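Thg1-like uncharacterized protein (Bacillus thuringiensis, PDB 4KGM) is a bacterial tRNA(His) guanylyltransferase (Thg1)-like protein that binds ATP and magnesium and probably transfers nucleotides to tRNA through a polymerase palm-like catalytic domain. Local coordinates at residues A[47-50]-A[51-55]; A[101-104]-A[105-109]; A[110-113]-A[114-118]; A[143-146]-A[147-151]. One frame throughout, in Å; residues are numbered along the deposited sequence.

Contact 1: A[47-50]-A[51-55]; sequences QDLA and EAFWE. With ATP (adenosine-5'-triphosphate), chain E.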
loop_
_atom_site.group_PDB
_atom_site.type_symbol
_atom_site.label_atom_id
_atom_site.label_comp_id
_atom_site.label_asym_id
_atom_site.label_seq_id
_atom_site.Cartn_x
_atom_site.Cartn_y
_atom_site.Cartn_z
ATOM N N GLN A 47 19.735 -3.135 34.942
ATOM C CA GLN A 47 18.631 -3.948 35.443
ATOM C C GLN A 47 17.332 -3.151 35.530
ATOM O O GLN A 47 16.253 -3.682 35.279
ATOM C CB GLN A 47 18.980 -4.533 36.814
ATOM C CG GLN A 47 17.943 -5.498 37.375
ATOM C CD GLN A 47 18.055 -6.891 36.782
ATOM O OE1 GLN A 47 19.058 -7.232 36.155
ATOM N NE2 GLN A 47 17.024 -7.705 36.982
ATOM N N ASP A 48 17.440 -1.875 35.890
ATOM C CA ASP A 48 16.269 -1.011 36.008
ATOM C C ASP A 48 15.622 -0.741 34.653
ATOM O O ASP A 48 14.398 -0.776 34.521
ATOM C CB ASP A 48 16.635 0.310 36.690
ATOM C CG ASP A 48 16.775 0.172 38.191
ATOM O OD1 ASP A 48 16.068 -0.676 38.779
ATOM O OD2 ASP A 48 17.588 0.911 38.786
ATOM N N LEU A 49 16.451 -0.470 33.650
ATOM C CA LEU A 49 15.963 -0.198 32.305
ATOM C C LEU A 49 15.323 -1.441 31.696
ATOM O O LEU A 49 14.246 -1.371 31.103
ATOM C CB LEU A 49 17.104 0.289 31.411
ATOM C CG LEU A 49 16.730 0.620 29.966
ATOM C CD1 LEU A 49 15.844 1.853 29.910
ATOM C CD2 LEU A 49 17.974 0.808 29.114
ATOM N N ALA A 50 15.991 -2.579 31.855
ATOM C CA ALA A 50 15.503 -3.839 31.311
ATOM C C ALA A 50 14.167 -4.249 31.929
ATOM O O ALA A 50 13.285 -4.746 31.234
ATOM C CB ALA A 50 16.538 -4.934 31.502
ATOM N N GLU A 51 14.020 -4.034 33.233
ATOM C CA GLU A 51 12.783 -4.384 33.928
ATOM C C GLU A 51 11.651 -3.414 33.603
ATOM O O GLU A 51 10.481 -3.702 33.860
ATOM C CB GLU A 51 13.008 -4.448 35.440
ATOM C CG GLU A 51 13.819 -5.651 35.891
ATOM C CD GLU A 51 13.996 -5.708 37.396
ATOM O OE1 GLU A 51 13.414 -4.855 38.099
ATOM O OE2 GLU A 51 14.720 -6.608 37.873
ATOM N N ALA A 52 12.006 -2.260 33.045
ATOM C CA ALA A 52 11.016 -1.284 32.612
ATOM C C ALA A 52 10.431 -1.709 31.269
ATOM O O ALA A 52 9.259 -1.460 30.982
ATOM C CB ALA A 52 11.637 0.098 32.513
ATOM N N PHE A 53 11.260 -2.351 30.449
ATOM C CA PHE A 53 10.806 -2.918 29.186
ATOM C C PHE A 53 9.940 -4.143 29.439
ATOM O O PHE A 53 8.959 -4.381 28.733
ATOM C CB PHE A 53 11.993 -3.302 28.301
ATOM C CG PHE A 53 12.530 -2.168 27.475
ATOM C CD1 PHE A 53 11.858 -1.742 26.341
ATOM C CD2 PHE A 53 13.713 -1.537 27.823
ATOM C CE1 PHE A 53 12.350 -0.703 25.577
ATOM C CE2 PHE A 53 14.211 -0.497 27.062
ATOM C CZ PHE A 53 13.527 -0.079 25.938
ATOM N N TRP A 54 10.307 -4.919 30.454
ATOM C CA TRP A 54 9.582 -6.141 30.780
ATOM C C TRP A 54 8.170 -5.829 31.263
ATOM O O TRP A 54 7.227 -6.557 30.958
ATOM C CB TRP A 54 10.345 -6.958 31.825
ATOM C CG TRP A 54 11.713 -7.370 31.371
ATOM C CD1 TRP A 54 12.207 -7.315 30.100
ATOM C CD2 TRP A 54 12.769 -7.890 32.190
ATOM N NE1 TRP A 54 13.503 -7.769 30.076
ATOM C CE2 TRP A 54 13.871 -8.129 31.345
ATOM C CE3 TRP A 54 12.888 -8.178 33.552
ATOM C CZ2 TRP A 54 15.077 -8.643 31.819
ATOM C CZ3 TRP A 54 14.087 -8.689 34.021
ATOM C CH2 TRP A 54 15.163 -8.916 33.157
ATOM N N GLU A 55 8.030 -4.743 32.016
ATOM C CA GLU A 55 6.716 -4.294 32.461
ATOM C C GLU A 55 5.939 -3.721 31.284
ATOM O O GLU A 55 4.714 -3.818 31.227
ATOM C CB GLU A 55 6.843 -3.253 33.573
ATOM C CG GLU A 55 7.282 -3.832 34.903
ATOM C CD GLU A 55 6.325 -4.890 35.416
ATOM O OE1 GLU A 55 5.138 -4.565 35.634
ATOM O OE2 GLU A 55 6.755 -6.050 35.594
HETATM P PG ATP E . 17.337 4.951 16.568
HETATM O O1G ATP E . 18.101 4.333 15.422
HETATM O O2G ATP E . 16.706 6.288 16.256
HETATM O O3G ATP E . 16.411 3.988 17.271
HETATM P PB ATP E . 19.039 4.231 18.709
HETATM O O1B ATP E . 17.883 3.702 19.525
HETATM O O2B ATP E . 20.211 4.857 19.423
HETATM O O3B ATP E . 18.488 5.308 17.643
HETATM P PA ATP E . 19.713 1.557 18.352
HETATM O O1A ATP E . 20.608 0.740 17.452
HETATM O O2A ATP E . 18.311 1.091 18.663
HETATM O O3A ATP E . 19.623 3.056 17.776
HETATM O "O5'" ATP E . 20.470 1.825 19.748
HETATM C "C5'" ATP E . 20.093 1.131 20.935
HETATM C "C4'" ATP E . 20.870 1.705 22.113
HETATM O "O4'" ATP E . 20.226 1.396 23.351
HETATM C "C3'" ATP E . 22.280 1.140 22.188
HETATM O "O3'" ATP E . 23.230 2.162 21.872
HETATM C "C2'" ATP E . 22.465 0.684 23.623
HETATM O "O2'" ATP E . 23.627 1.296 24.191
HETATM C "C1'" ATP E . 21.212 1.140 24.354
HETATM N N9 ATP E . 20.743 0.100 25.306
HETATM C C8 ATP E . 19.938 -0.939 25.015
HETATM N N7 ATP E . 19.701 -1.699 26.115
HETATM C C5 ATP E . 20.365 -1.140 27.143
HETATM C C6 ATP E . 20.545 -1.432 28.585
HETATM N N6 ATP E . 19.951 -2.503 29.164
HETATM N N1 ATP E . 21.322 -0.591 29.303
HETATM C C2 ATP E . 21.918 0.477 28.742
HETATM N N3 ATP E . 21.799 0.802 27.442
HETATM C C4 ATP E . 21.049 0.045 26.605
#

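Contact 2: A[101-104]-A[105-109]; sequences ASVS and ASMAT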
loop_
_atom_site.group_PDB
_atom_site.type_symbol
_atom_site.label_atom_id
_atom_site.label_comp_id
_atom_site.label_asym_id
_atom_site.label_seq_id
_atom_site.Cartn_x
_atom_site.Cartn_y
_atom_site.Cartn_z
ATOM N N ALA A 101 0.317 -0.172 14.365
ATOM C CA ALA A 101 1.675 0.306 14.618
ATOM C C ALA A 101 1.719 1.466 15.612
ATOM O O ALA A 101 2.524 1.463 16.541
ATOM C CB ALA A 101 2.352 0.701 13.308
ATOM N N SER A 102 0.851 2.452 15.416
ATOM C CA SER A 102 0.866 3.654 16.243
ATOM C C SER A 102 0.389 3.395 17.671
ATOM O O SER A 102 1.024 3.829 18.632
ATOM C CB SER A 102 0.041 4.771 15.593
ATOM O OG SER A 102 -1.325 4.410 15.490
ATOM N N VAL A 103 -0.727 2.686 17.808
ATOM C CA VAL A 103 -1.280 2.384 19.126
ATOM C C VAL A 103 -0.328 1.505 19.934
ATOM O O VAL A 103 -0.213 1.655 21.153
ATOM C CB VAL A 103 -2.686 1.743 19.023
ATOM C CG1 VAL A 103 -3.159 1.228 20.375
ATOM C CG2 VAL A 103 -3.678 2.749 18.465
ATOM N N SER A 104 0.370 0.603 19.249
ATOM C CA SER A 104 1.389 -0.216 19.895
ATOM C C SER A 104 2.506 0.665 20.440
ATOM O O SER A 104 2.948 0.493 21.577
ATOM C CB SER A 104 1.969 -1.242 18.920
ATOM O OG SER A 104 0.995 -2.196 18.546
ATOM N N ALA A 105 2.957 1.609 19.619
ATOM C CA ALA A 105 4.013 2.529 20.024
ATOM C C ALA A 105 3.521 3.438 21.143
ATOM O O ALA A 105 4.264 3.753 22.072
ATOM C CB ALA A 105 4.488 3.350 18.834
ATOM N N SER A 106 2.262 3.851 21.051
ATOM C CA SER A 106 1.651 4.690 22.076
ATOM C C SER A 106 1.586 3.961 23.413
ATOM O O SER A 106 1.972 4.509 24.445
ATOM C CB SER A 106 0.249 5.119 21.646
ATOM O OG SER A 106 -0.368 5.930 22.631
ATOM N N MET A 107 1.094 2.726 23.386
ATOM C CA MET A 107 0.992 1.911 24.591
ATOM C C MET A 107 2.360 1.690 25.218
ATOM O O MET A 107 2.521 1.804 26.433
ATOM C CB MET A 107 0.347 0.559 24.279
ATOM C CG MET A 107 -1.162 0.605 24.096
ATOM S SD MET A 107 -1.835 -1.002 23.624
ATOM C CE MET A 107 -3.589 -0.633 23.615
ATOM N N ALA A 108 3.341 1.369 24.379
ATOM C CA ALA A 108 4.705 1.159 24.845
ATOM C C ALA A 108 5.241 2.436 25.480
ATOM O O ALA A 108 5.858 2.398 26.540
ATOM C CB ALA A 108 5.599 0.714 23.695
ATOM N N THR A 109 4.985 3.565 24.826
ATOM C CA THR A 109 5.416 4.866 25.319
ATOM C C THR A 109 4.812 5.198 26.683
ATOM O O THR A 109 5.510 5.670 27.582
ATOM C CB THR A 109 5.052 5.980 24.321
ATOM O OG1 THR A 109 5.701 5.731 23.068
ATOM C CG2 THR A 109 5.483 7.338 24.846
#

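Contact 3: A[110-113]-A[114-118]; sequences AKFN and EVMRE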
loop_
_atom_site.group_PDB
_atom_site.type_symbol
_atom_site.label_atom_id
_atom_site.label_comp_id
_atom_site.label_asym_id
_atom_site.label_seq_id
_atom_site.Cartn_x
_atom_site.Cartn_y
_atom_site.Cartn_z
ATOM N N ALA A 110 3.516 4.941 26.834
ATOM C CA ALA A 110 2.801 5.280 28.062
ATOM C C ALA A 110 3.329 4.515 29.274
ATOM O O ALA A 110 3.670 5.111 30.298
ATOM C CB ALA A 110 1.305 5.039 27.891
ATOM N N LYS A 111 3.396 3.194 29.153
ATOM C CA LYS A 111 3.831 2.348 30.257
ATOM C C LYS A 111 5.300 2.569 30.605
ATOM O O LYS A 111 5.648 2.699 31.780
ATOM C CB LYS A 111 3.569 0.872 29.939
ATOM C CG LYS A 111 4.054 -0.107 31.009
ATOM C CD LYS A 111 3.510 0.237 32.393
ATOM C CE LYS A 111 1.990 0.188 32.439
ATOM N NZ LYS A 111 1.456 0.633 33.758
ATOM N N PHE A 112 6.149 2.618 29.584
ATOM C CA PHE A 112 7.589 2.759 29.780
ATOM C C PHE A 112 7.937 4.046 30.522
ATOM O O PHE A 112 8.657 4.018 31.521
ATOM C CB PHE A 112 8.321 2.712 28.438
ATOM C CG PHE A 112 9.813 2.628 28.562
ATOM C CD1 PHE A 112 10.441 1.399 28.687
ATOM C CD2 PHE A 112 10.592 3.774 28.546
ATOM C CE1 PHE A 112 11.814 1.317 28.799
ATOM C CE2 PHE A 112 11.966 3.696 28.657
ATOM C CZ PHE A 112 12.577 2.467 28.782
ATOM N N ASN A 113 7.427 5.170 30.028
ATOM C CA ASN A 113 7.663 6.457 30.668
ATOM C C ASN A 113 7.165 6.485 32.112
ATOM O O ASN A 113 7.834 7.027 32.989
ATOM C CB ASN A 113 7.026 7.590 29.860
ATOM C CG ASN A 113 7.901 8.050 28.709
ATOM O OD1 ASN A 113 9.109 8.237 28.867
ATOM N ND2 ASN A 113 7.296 8.237 27.541
ATOM N N GLU A 114 5.997 5.894 32.351
ATOM C CA GLU A 114 5.422 5.839 33.692
ATOM C C GLU A 114 6.338 5.120 34.679
ATOM O O GLU A 114 6.652 5.646 35.746
ATOM C CB GLU A 114 4.058 5.147 33.670
ATOM C CG GLU A 114 3.533 4.796 35.057
ATOM C CD GLU A 114 2.235 4.012 35.020
ATOM O OE1 GLU A 114 1.155 4.637 35.098
ATOM O OE2 GLU A 114 2.293 2.768 34.919
ATOM N N VAL A 115 6.759 3.914 34.311
ATOM C CA VAL A 115 7.615 3.098 35.162
ATOM C C VAL A 115 8.985 3.740 35.372
ATOM O O VAL A 115 9.508 3.764 36.486
ATOM C CB VAL A 115 7.796 1.681 34.574
ATOM C CG1 VAL A 115 8.879 0.915 35.325
ATOM C CG2 VAL A 115 6.478 0.924 34.608
ATOM N N MET A 116 9.555 4.271 34.298
ATOM C CA MET A 116 10.901 4.826 34.348
ATOM C C MET A 116 10.975 6.093 35.201
ATOM O O MET A 116 12.020 6.402 35.770
ATOM C CB MET A 116 11.418 5.103 32.936
ATOM C CG MET A 116 12.916 4.941 32.794
ATOM S SD MET A 116 13.462 3.246 33.086
ATOM C CE MET A 116 15.236 3.471 33.095
ATOM N N ARG A 117 9.866 6.812 35.292
ATOM C CA ARG A 117 9.827 8.028 36.087
ATOM C C ARG A 117 10.105 7.683 37.542
ATOM O O ARG A 117 10.771 8.431 38.257
ATOM C CB ARG A 117 8.467 8.713 35.955
ATOM C CG ARG A 117 8.357 9.651 34.765
ATOM C CD ARG A 117 9.644 10.431 34.555
ATOM N NE ARG A 117 9.416 11.683 33.839
ATOM C CZ ARG A 117 9.840 11.925 32.603
ATOM N NH1 ARG A 117 10.266 10.928 31.839
ATOM N NH2 ARG A 117 9.837 13.163 32.129
ATOM N N GLU A 118 9.572 6.545 37.974
ATOM C CA GLU A 118 9.594 6.165 39.383
ATOM C C GLU A 118 10.994 6.307 39.970
ATOM O O GLU A 118 11.186 6.960 40.996
ATOM C CB GLU A 118 9.110 4.724 39.564
ATOM C CG GLU A 118 7.693 4.464 39.085
ATOM C CD GLU A 118 7.287 3.009 39.239
ATOM O OE1 GLU A 118 6.274 2.604 38.630
ATOM O OE2 GLU A 118 7.981 2.269 39.971
#

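Contact 4: A[143-146]-A[147-151]; sequences YFIW and RQQDA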
loop_
_atom_site.group_PDB
_atom_site.type_symbol
_atom_site.label_atom_id
_atom_site.label_comp_id
_atom_site.label_asym_id
_atom_site.label_seq_id
_atom_site.Cartn_x
_atom_site.Cartn_y
_atom_site.Cartn_z
ATOM N N TYR A 143 11.653 -15.807 12.457
ATOM C CA TYR A 143 11.694 -14.385 12.787
ATOM C C TYR A 143 12.386 -14.144 14.124
ATOM O O TYR A 143 13.279 -13.304 14.229
ATOM C CB TYR A 143 10.291 -13.767 12.822
ATOM C CG TYR A 143 10.299 -12.353 13.363
ATOM C CD1 TYR A 143 10.672 -11.285 12.559
ATOM C CD2 TYR A 143 9.960 -12.090 14.685
ATOM C CE1 TYR A 143 10.695 -9.995 13.051
ATOM C CE2 TYR A 143 9.983 -10.804 15.185
ATOM C CZ TYR A 143 10.351 -9.761 14.364
ATOM O OH TYR A 143 10.373 -8.477 14.858
ATOM N N PHE A 144 11.951 -14.872 15.147
ATOM C CA PHE A 144 12.518 -14.727 16.481
ATOM C C PHE A 144 13.947 -15.263 16.544
ATOM O O PHE A 144 14.780 -14.742 17.286
ATOM C CB PHE A 144 11.626 -15.408 17.520
ATOM C CG PHE A 144 10.261 -14.790 17.638
ATOM C CD1 PHE A 144 10.080 -13.609 18.341
ATOM C CD2 PHE A 144 9.161 -15.386 17.041
ATOM C CE1 PHE A 144 8.825 -13.034 18.448
ATOM C CE2 PHE A 144 7.903 -14.817 17.146
ATOM C CZ PHE A 144 7.734 -13.640 17.851
ATOM N N ILE A 145 14.225 -16.302 15.760
ATOM C CA ILE A 145 15.587 -16.804 15.611
ATOM C C ILE A 145 16.468 -15.703 15.035
ATOM O O ILE A 145 17.611 -15.517 15.455
ATOM C CB ILE A 145 15.637 -18.038 14.687
ATOM C CG1 ILE A 145 14.944 -19.229 15.348
ATOM C CG2 ILE A 145 17.076 -18.402 14.348
ATOM C CD1 ILE A 145 14.779 -20.425 14.437
ATOM N N TRP A 146 15.918 -14.966 14.075
ATOM C CA TRP A 146 16.618 -13.845 13.464
ATOM C C TRP A 146 16.831 -12.731 14.480
ATOM O O TRP A 146 17.846 -12.034 14.450
ATOM C CB TRP A 146 15.825 -13.329 12.264
ATOM C CG TRP A 146 16.386 -12.100 11.622
ATOM C CD1 TRP A 146 17.663 -11.915 11.180
ATOM C CD2 TRP A 146 15.676 -10.894 11.316
ATOM N NE1 TRP A 146 17.797 -10.662 10.632
ATOM C CE2 TRP A 146 16.590 -10.016 10.702
ATOM C CE3 TRP A 146 14.357 -10.470 11.507
ATOM C CZ2 TRP A 146 16.230 -8.737 10.278
ATOM C CZ3 TRP A 146 14.000 -9.200 11.085
ATOM C CH2 TRP A 146 14.934 -8.349 10.478
ATOM N N ARG A 147 15.874 -12.577 15.389
ATOM C CA ARG A 147 15.953 -11.546 16.417
ATOM C C ARG A 147 16.924 -11.922 17.533
ATOM O O ARG A 147 17.612 -11.060 18.081
ATOM C CB ARG A 147 14.567 -11.258 16.994
ATOM C CG ARG A 147 13.615 -10.568 16.024
ATOM C CD ARG A 147 13.996 -9.113 15.807
ATOM N NE ARG A 147 14.910 -8.927 14.685
ATOM C CZ ARG A 147 15.586 -7.807 14.451
ATOM N NH1 ARG A 147 15.463 -6.773 15.270
ATOM N NH2 ARG A 147 16.394 -7.723 13.402
ATOM N N GLN A 148 16.976 -13.209 17.867
ATOM C CA GLN A 148 17.915 -13.698 18.872
ATOM C C GLN A 148 19.354 -13.639 18.366
ATOM O O GLN A 148 20.280 -13.392 19.138
ATOM C CB GLN A 148 17.567 -15.125 19.299
ATOM C CG GLN A 148 16.490 -15.213 20.367
ATOM C CD GLN A 148 16.327 -16.620 20.909
ATOM O OE1 GLN A 148 16.743 -17.593 20.278
ATOM N NE2 GLN A 148 15.723 -16.735 22.087
ATOM N N GLN A 149 19.538 -13.871 17.071
ATOM C CA GLN A 149 20.863 -13.783 16.465
ATOM C C GLN A 149 21.331 -12.333 16.411
ATOM O O GLN A 149 22.530 -12.056 16.415
ATOM C CB GLN A 149 20.867 -14.408 15.067
ATOM C CG GLN A 149 20.725 -15.925 15.067
ATOM C CD GLN A 149 20.634 -16.511 13.669
ATOM O OE1 GLN A 149 20.837 -15.815 12.673
ATOM N NE2 GLN A 149 20.323 -17.801 13.589
ATOM N N ASP A 150 20.376 -11.411 16.361
ATOM C CA ASP A 150 20.683 -9.988 16.409
ATOM C C ASP A 150 20.851 -9.553 17.861
ATOM O O ASP A 150 21.454 -8.518 18.148
ATOM C CB ASP A 150 19.575 -9.177 15.735
ATOM C CG ASP A 150 19.886 -7.694 15.684
ATOM O OD1 ASP A 150 19.459 -6.964 16.604
ATOM O OD2 ASP A 150 20.558 -7.257 14.726
ATOM N N ALA A 151 20.312 -10.359 18.771
ATOM C CA ALA A 151 20.429 -10.095 20.200
ATOM C C ALA A 151 21.831 -10.425 20.701
ATOM O O ALA A 151 22.417 -9.667 21.471
ATOM C CB ALA A 151 19.394 -10.897 20.970
#

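Contact 1: A[47-50]-A[51-55]
A50 meets W54 one helical turn later, through its methyl group and through its carbonyl oxygen. A50 CB lies 4.0 Å from W54 CZ2, on the six-membered part of the indole. A50 O stands over one face of the indole, offset toward the rim, and is 3.0 Å from W54 CD1. The same oxygen accepts the backbone bond from W54 N at 3.1 Å. W54 CG points away from its own carbonyl carbon, chi1 -60°. This turns the indole back along the helix and over A50 O.

E51 is paired with Q47 at the more exposed side of the turn. Q47 NE2 donates to E51 OE2 at 2.7 Å. The bond is fairly straight, with an N-H...O angle of 161°. It leaves Q47 close to its amide plane but meets E51 OE2 on the anti side of the carboxylate. The two flat groups stand nearly perpendicular, 86° apart. The E51 chain is extended and Q47 bends at chi2 to reach it. Their backbones are also joined, by E51 N to Q47 O.

L49 runs alongside F53, and L49 CG and CD1 both lie 4.0 Å from F53 CE2. The other methyl, L49 CD2, is 3.5 Å from C6 of the ATP adenine. L49 thus links the helix to the base pocket.

Helix 47-63 is packed against several elements. L49 and A52 touch F112 and M116 of helix 97-119. F53 stacks on H72 of strand 67-73, and W54 meets W195 of helix 194-198 edge-to-face.

Contact 2: A[101-104]-A[105-109]
A105 O, on the residue whose own N-H bonds back to A101 O, is gripped twice by T109. T109 N donates to it at 2.9 Å, and T109 OG1 donates to the same A105 O at 2.6 Å. The two donors come from opposite faces of the carbonyl plane. With chi1 at -60° the hydroxyl folds back onto the helix and reaches A105 O. T109 OG1 also bonds to S106 OG of the second subunit.

The shortest backbone bond across the turn runs from S106 N to S102 O, at 2.7 Å. M107 N to V103 O follows at 2.8 Å and is nearly straight, at 164°. A108 N closes the next turn on S104 O.

One apolar side-chain pair adds to this. The extended M107 chain crosses V103, and M107 CE comes 3.8 Å from V103 CG1. S104 OG is turned back to I100 O, while the S104 side chain touches V27 and I29 of strand 25-31.

The other residues are small. S102, A101 and S106 lie against the second subunit. S102 OG bonds Q98 O of its own helix and G130 N of the second subunit. This is a regular piece of alpha-helix, rich in alanine and serine, at a subunit interface.

Contact 3: A[110-113]-A[114-118]
K111 and E114 form the charged pair of this turn. K111 NZ donates to E114 OE2 at 2.6 Å in a salt bridge. It approaches the syn side of the carboxylate, 23° out of its plane. K111 starts away from the following turn, but its chain bends at chi2 and chi3, both near 60°. The bends bring the ammonium group back over the helix surface to E114. The other carboxylate oxygen, E114 OE1, is bridged to R117 of the second subunit. E114 therefore has a basic partner for each oxygen, which would help to keep it ionised.

Backbone bonds of the i to i+4 kind run through the segment. V115 N to K111 O is almost straight at 171°, with a length of 3.0 Å. M116 N to F112 O is 2.9 Å. R117 N reaches N113 O at 3.1 Å.

One apolar contact and one Met-aromatic contact run beside these bonds. K111 CD lies 3.8 Å from V115 CG2, where the lysine chain crosses the valine. M116 SD is 5.0 Å from the centroid of the F112 ring and lies obliquely to it.

N113 and R117 run side by side, with amide and guanidinium planes nearly perpendicular. Their polar ends go to different partners: N113 OD1 takes A126 N, and R117 pairs with E114 of the second subunit.

A110, K111, N113 and E114 pack on the second subunit. Helix 97-119 packs here on helices 47-63 and 34-37, through K111 on Y59 and through F112 and M116 on Y37, and F112 meets F128 of strand 128-134 edge-to-face.

Contact 4: A[143-146]-A[147-151]
R147 passes over two aromatic faces, Y143 with its aliphatic part and W146 with its guanidinium. R147 CG lies over the Y143 ring as a CH-pi contact, 4.0 Å from the ring centroid. It sits offset toward the rim, close to Y143 CE2 and CZ. Further out, R147 makes a cation-pi contact with its neighbour W146. R147 CZ is 4.0 Å from the centroid of the six-membered ring and only 11° off its normal. The guanidinium does not lie flat on the indole, since the planes are 56° apart. R147 NH2 dips closest, 3.3 Å from W146 CZ2. The chain bends at chi2 and chi3, which brings the guanidinium over the indole.

The polar ends are held by other residues. R147 NH1 forms a salt bridge with E76, and Y143 OH bonds S78 OG and R28 NH1. The salt bridge probably helps to hold the guanidinium in place over the indole.

I145 and Q149 lie side by side and point the same way. Q149 NE2 is 3.4 Å from I145 CG2, so the amide end of the extended glutamine rests against that methyl. Backbone bonds link the same turn: Q148 N to F144 O is 2.7 Å, and Q149 N to I145 O is 3.0 Å. D150 N to W146 O is weak.

F144 packs on I26, L69 and L80 of three strands, while Q148 bonds I226 N and P224 O. Y143 and W146 also touch M8 of the second subunit. The arrangement is that of a helix, 140-160, laid on an antiparallel sheet, with F144, Y143 and R147 reaching the strands.

All four contacts are short pieces of helix, made between residues close in sequence, but they sit in different surroundings. Contacts 1, 2 and 4 are largely buried, and contact 3 is partly so. Contacts 2 and 3 follow each other on helix 97-119 and both face the second subunit. Contact 2 does so with small residues and hydroxyls, contact 3 with charged side chains; contact 4 touches it too, through its aromatic rings. Contact 1 packs directly on contact 3 and is the one that touches ATP. Contact 4 lies on the other side of the chain's centre from contacts 2 and 3, its centre about 27 Å from that of contact 3. Its chemistry is aromatic and cationic, against the sheet.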